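Long-range contacts in PlyP35 (Listeria phage P35, PDB 6S3Y), which probably binds the Listeria cell wall through a pair of SH3-like repeats, the targeting part of a phage endolysin: residues Val13-Asp18 against Ala84-Trp89; Asp98-Lys103 against Leu120-Arg125. All blocks are in the same frame, centred on the assembly; numbering follows the deposited sequence.

Strand 78-89, one side of contact 1, is the antiparallel neighbour of strand 99-103, one side of contact 2; the contact centres lie about 15 Å apart. Contact 1, close to the centre of the folded chain, brings the C-terminal half of strand 78-89, residues 84-89, against the end of strand 6-17. The step between them is one of sheet pairing, with Ala86 N 2.9 Å from Leu102 O and Cys88 O 2.9 Å from Ile100 N, both probable hydrogen bonds. Contact 1 joins segments from the two sequence repeats, though strand 6-17 also pairs with 107-110 and 136-137; contact 2 packs side chains of two sheets within the second repeat.

Contact 1: Val13-Asp18 against Ala84-Trp89; sequences VGYFQD and AHAFCW
The Tyr15 ring presents its edge to the backbone of 84-89: the carbonyl oxygen His85 O lies near the ring plane, 3.4 Å from Tyr15 CE2. That same ring carbon is 4.4 Å from Ala86 CB, an apolar touch from an oblique direction, while the ring of Tyr134 meets the tyrosine at a steep angle. Further along 84-89, one face of the Trp89 indole carries the CB of Phe87, whose own ring makes edge-to-face contacts with Phe99 and Tyr63. With CG anti to the carbonyl carbon (chi1 -60°), Tyr15 directs its ring at the 85-86 backbone. The two sequence repeats belong to the SH3 clan, and here strands 13-17 and 85-89 cross at 69°, their axes 6.7 Å apart, which is crossing rather than sheet pairing. Gly14 and Ala84 mark the closest backbone approach, CA to CA 4.4 Å. Polar exchange is slight: His85 N gives a weak, strongly bent hydrogen bond to Val13 O at 3.5 Å. Next to it, the methyl carbon Ala84 CB packs on the Val13 backbone, 3.3 Å from Val13 O.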
# COMPACT_ATOMS: atom_id res chain seq x y z
N VAL A 13 -5.49 3.39 4.77
CA VAL A 13 -6.02 2.45 3.74
C VAL A 13 -5.06 1.28 3.49
O VAL A 13 -3.82 1.40 3.80
CB VAL A 13 -6.32 3.18 2.42
CG1 VAL A 13 -7.26 4.37 2.64
CG2 VAL A 13 -5.04 3.62 1.71
N GLY A 14 -5.61 0.18 2.98
CA GLY A 14 -4.88 -0.87 2.24
C GLY A 14 -5.00 -0.65 0.75
O GLY A 14 -6.00 -0.06 0.29
N TYR A 15 -4.02 -1.13 -0.01
CA TYR A 15 -3.86 -0.78 -1.44
C TYR A 15 -4.28 -1.98 -2.29
O TYR A 15 -3.57 -2.99 -2.30
CB TYR A 15 -2.42 -0.30 -1.67
CG TYR A 15 -2.11 0.90 -0.82
CD1 TYR A 15 -2.48 2.17 -1.23
CD2 TYR A 15 -1.55 0.74 0.43
CE1 TYR A 15 -2.25 3.26 -0.41
CE2 TYR A 15 -1.32 1.84 1.26
CZ TYR A 15 -1.67 3.10 0.83
OH TYR A 15 -1.47 4.18 1.64
N PHE A 16 -5.43 -1.87 -2.94
CA PHE A 16 -5.96 -2.89 -3.89
C PHE A 16 -5.58 -2.42 -5.29
O PHE A 16 -6.27 -1.55 -5.85
CB PHE A 16 -7.45 -3.07 -3.65
CG PHE A 16 -8.14 -4.20 -4.37
CD1 PHE A 16 -7.78 -5.52 -4.13
CD2 PHE A 16 -9.18 -3.94 -5.24
CE1 PHE A 16 -8.48 -6.55 -4.74
CE2 PHE A 16 -9.87 -4.97 -5.87
CZ PHE A 16 -9.51 -6.27 -5.61
N GLN A 17 -4.43 -2.89 -5.78
CA GLN A 17 -3.77 -2.35 -7.00
C GLN A 17 -4.22 -3.15 -8.23
O GLN A 17 -4.67 -4.30 -8.05
CB GLN A 17 -2.24 -2.39 -6.83
CG GLN A 17 -1.71 -1.59 -5.64
CD GLN A 17 -2.05 -0.11 -5.73
OE1 GLN A 17 -2.98 0.37 -5.06
NE2 GLN A 17 -1.31 0.60 -6.56
N ASP A 18 -4.07 -2.59 -9.43
CA ASP A 18 -4.47 -3.27 -10.69
C ASP A 18 -3.46 -4.37 -11.03
O ASP A 18 -3.75 -5.16 -11.95
CB ASP A 18 -4.69 -2.27 -11.82
CG ASP A 18 -3.47 -1.47 -12.24
OD1 ASP A 18 -2.46 -1.49 -11.53
OD2 ASP A 18 -3.56 -0.79 -13.28
N ALA A 84 -4.87 -1.61 7.27
CA ALA A 84 -4.22 -0.47 6.61
C ALA A 84 -2.78 -0.30 7.12
O ALA A 84 -2.58 -0.27 8.31
CB ALA A 84 -5.05 0.78 6.79
N HIS A 85 -1.85 -0.15 6.19
CA HIS A 85 -0.43 0.25 6.45
C HIS A 85 0.22 0.54 5.11
O HIS A 85 -0.37 0.18 4.06
CB HIS A 85 0.35 -0.80 7.25
CG HIS A 85 0.88 -1.94 6.46
ND1 HIS A 85 0.29 -3.20 6.51
CD2 HIS A 85 1.91 -2.05 5.58
CE1 HIS A 85 0.97 -4.03 5.73
NE2 HIS A 85 1.95 -3.35 5.15
N ALA A 86 1.36 1.20 5.12
CA ALA A 86 2.12 1.49 3.89
C ALA A 86 3.51 0.88 4.03
O ALA A 86 3.78 0.12 5.01
CB ALA A 86 2.14 2.98 3.67
N PHE A 87 4.40 1.20 3.10
CA PHE A 87 5.79 0.72 3.08
C PHE A 87 6.68 1.87 2.63
O PHE A 87 6.19 2.75 1.88
CB PHE A 87 5.98 -0.43 2.10
CG PHE A 87 5.53 -1.79 2.56
CD1 PHE A 87 6.02 -2.34 3.73
CD2 PHE A 87 4.66 -2.54 1.78
CE1 PHE A 87 5.64 -3.61 4.12
CE2 PHE A 87 4.29 -3.82 2.18
CZ PHE A 87 4.77 -4.35 3.35
N CYS A 88 7.96 1.84 3.03
CA CYS A 88 9.03 2.54 2.27
C CYS A 88 10.14 1.53 1.99
O CYS A 88 10.30 0.52 2.76
CB CYS A 88 9.54 3.78 2.99
SG CYS A 88 10.11 3.45 4.67
N TRP A 89 10.88 1.76 0.91
CA TRP A 89 11.88 0.80 0.40
C TRP A 89 13.25 1.48 0.27
O TRP A 89 13.28 2.67 -0.09
CB TRP A 89 11.43 0.27 -0.96
CG TRP A 89 10.23 -0.64 -0.94
CD1 TRP A 89 10.23 -1.99 -0.94
CD2 TRP A 89 8.85 -0.23 -1.05
NE1 TRP A 89 8.95 -2.46 -1.02
CE2 TRP A 89 8.08 -1.41 -1.09
CE3 TRP A 89 8.18 1.00 -1.11
CZ2 TRP A 89 6.69 -1.40 -1.18
CZ3 TRP A 89 6.81 1.02 -1.22
CH2 TRP A 89 6.07 -0.17 -1.25

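Contact 2: Asp98-Lys103 against Leu120-Arg125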
# COMPACT_ATOMS: atom_id res chain seq x y z
N ASP A 98 15.50 -3.99 1.49
CA ASP A 98 15.22 -3.51 2.85
C ASP A 98 13.97 -2.61 2.75
O ASP A 98 13.99 -1.61 2.01
CB ASP A 98 16.47 -2.83 3.40
CG ASP A 98 16.50 -2.67 4.91
OD1 ASP A 98 15.58 -3.16 5.57
OD2 ASP A 98 17.42 -2.02 5.40
N PHE A 99 12.88 -3.02 3.40
CA PHE A 99 11.63 -2.23 3.41
C PHE A 99 11.12 -2.17 4.84
O PHE A 99 11.40 -3.09 5.62
CB PHE A 99 10.64 -2.80 2.40
CG PHE A 99 10.16 -4.20 2.69
CD1 PHE A 99 9.10 -4.43 3.57
CD2 PHE A 99 10.76 -5.31 2.11
CE1 PHE A 99 8.63 -5.72 3.79
CE2 PHE A 99 10.32 -6.60 2.37
CZ PHE A 99 9.24 -6.80 3.20
N ILE A 100 10.41 -1.09 5.14
CA ILE A 100 9.84 -0.82 6.50
C ILE A 100 8.32 -0.70 6.35
O ILE A 100 7.86 0.05 5.48
CB ILE A 100 10.47 0.45 7.08
CG1 ILE A 100 12.01 0.34 7.17
CG2 ILE A 100 9.84 0.78 8.42
CD1 ILE A 100 12.70 1.66 7.49
N ASN A 101 7.60 -1.44 7.20
CA ASN A 101 6.13 -1.33 7.39
C ASN A 101 5.87 -0.00 8.10
O ASN A 101 6.31 0.13 9.25
CB ASN A 101 5.60 -2.55 8.15
CG ASN A 101 4.10 -2.51 8.33
OD1 ASN A 101 3.56 -1.47 8.70
ND2 ASN A 101 3.40 -3.61 8.08
N LEU A 102 5.23 0.97 7.44
CA LEU A 102 4.81 2.24 8.07
C LEU A 102 3.36 2.11 8.55
O LEU A 102 2.45 1.88 7.72
CB LEU A 102 4.98 3.37 7.06
CG LEU A 102 6.41 3.57 6.55
CD1 LEU A 102 6.47 4.67 5.49
CD2 LEU A 102 7.34 3.92 7.68
N LYS A 103 3.14 2.30 9.85
CA LYS A 103 1.80 2.20 10.49
C LYS A 103 0.86 3.20 9.85
O LYS A 103 1.31 4.31 9.45
CB LYS A 103 1.91 2.40 12.01
CG LYS A 103 1.27 1.34 12.86
CD LYS A 103 1.07 1.74 14.33
CE LYS A 103 0.53 0.56 15.10
NZ LYS A 103 -0.87 0.21 14.72
N LEU A 120 12.74 9.47 2.51
CA LEU A 120 12.57 9.46 3.99
C LEU A 120 13.95 9.15 4.58
O LEU A 120 14.46 8.01 4.36
CB LEU A 120 11.57 8.39 4.41
CG LEU A 120 10.15 8.58 3.89
CD1 LEU A 120 9.24 7.40 4.25
CD2 LEU A 120 9.56 9.86 4.42
N TYR A 121 14.51 10.13 5.29
CA TYR A 121 15.76 9.96 6.04
C TYR A 121 15.40 9.55 7.48
O TYR A 121 14.83 10.38 8.22
CB TYR A 121 16.61 11.23 6.04
CG TYR A 121 17.91 10.99 6.78
CD1 TYR A 121 18.97 10.34 6.15
CD2 TYR A 121 18.09 11.34 8.12
CE1 TYR A 121 20.19 10.14 6.79
CE2 TYR A 121 19.27 11.09 8.80
CZ TYR A 121 20.34 10.51 8.12
OH TYR A 121 21.53 10.30 8.78
N PHE A 122 15.77 8.34 7.87
CA PHE A 122 15.58 7.81 9.25
C PHE A 122 16.87 8.01 10.06
O PHE A 122 17.88 7.44 9.67
CB PHE A 122 15.17 6.34 9.16
CG PHE A 122 13.75 6.12 8.70
CD1 PHE A 122 12.69 6.33 9.56
CD2 PHE A 122 13.47 5.79 7.39
CE1 PHE A 122 11.38 6.17 9.13
CE2 PHE A 122 12.16 5.61 6.96
CZ PHE A 122 11.12 5.82 7.83
N ALA A 123 16.86 8.85 11.09
CA ALA A 123 17.98 9.11 12.02
C ALA A 123 18.68 7.80 12.43
O ALA A 123 19.90 7.68 12.17
CB ALA A 123 17.48 9.86 13.23
N SER A 124 17.95 6.83 12.97
CA SER A 124 18.51 5.55 13.49
C SER A 124 19.20 4.74 12.38
O SER A 124 20.07 3.95 12.67
CB SER A 124 17.45 4.73 14.16
OG SER A 124 16.49 4.33 13.19
N ARG A 125 18.81 4.95 11.13
CA ARG A 125 19.37 4.25 9.94
C ARG A 125 20.36 5.23 9.30
O ARG A 125 20.31 6.43 9.65
CB ARG A 125 18.25 3.89 8.95
CG ARG A 125 17.02 3.31 9.60
CD ARG A 125 17.29 1.93 10.12
NE ARG A 125 17.82 1.08 9.08
CZ ARG A 125 17.13 0.12 8.44
NH1 ARG A 125 15.83 -0.09 8.68
NH2 ARG A 125 17.79 -0.61 7.55
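Arg125 and Asp98 form the charged part of a contact that is otherwise apolar, a layer-on-layer packing within the second SH3-like repeat. Strand 99-103 belongs to one sheet and strand 117-121 to another, so the backbones stay well apart, with Ile100 CA and Phe122 CA 10.7 Å from each other, and side chains bridge the gap. The salt bridge illustrates how one carboxylate oxygen can serve two cations. Arg125 NH2 donates to Asp98 OD2 at 2.6 Å, meeting it on the syn side, but the N-H...O angle is only 135° and the carboxylate and guanidinium planes are 42° apart. The bond is single rather than a two-pronged pairing, since Asp98 OD1 is 3.9 Å from Arg125 NH2 and Arg125 NH1 is 4.1 Å from Asp98 OD2. Lys127 NZ forms a second salt bridge to the same Asp98 OD2, which would favour the ionised carboxylate. Backbone hydrogen bonds tie Leu120 to Phe129 and Asp98 to Asp90. Where the second segment bends, in a type I turn from Phe122 to Arg125, Arg125 N gives a weak hydrogen bond to Phe122 O at 3.0 Å. Beneath the charges lies the apolar part. Ile100 holds CG1 anti to its carbonyl carbon (chi1 -57°), which carries CD1 across to one face of the Phe122 ring, 4.0 Å from Phe122 CE2. Arg125 NH1 approaches the same methyl obliquely. Leu102 uses both branches: Leu102 CD2 approaches Phe122 CZ at 4.2 Å, while Leu102 CD1 meets Leu120 CD1 tip to tip at 4.1 Å.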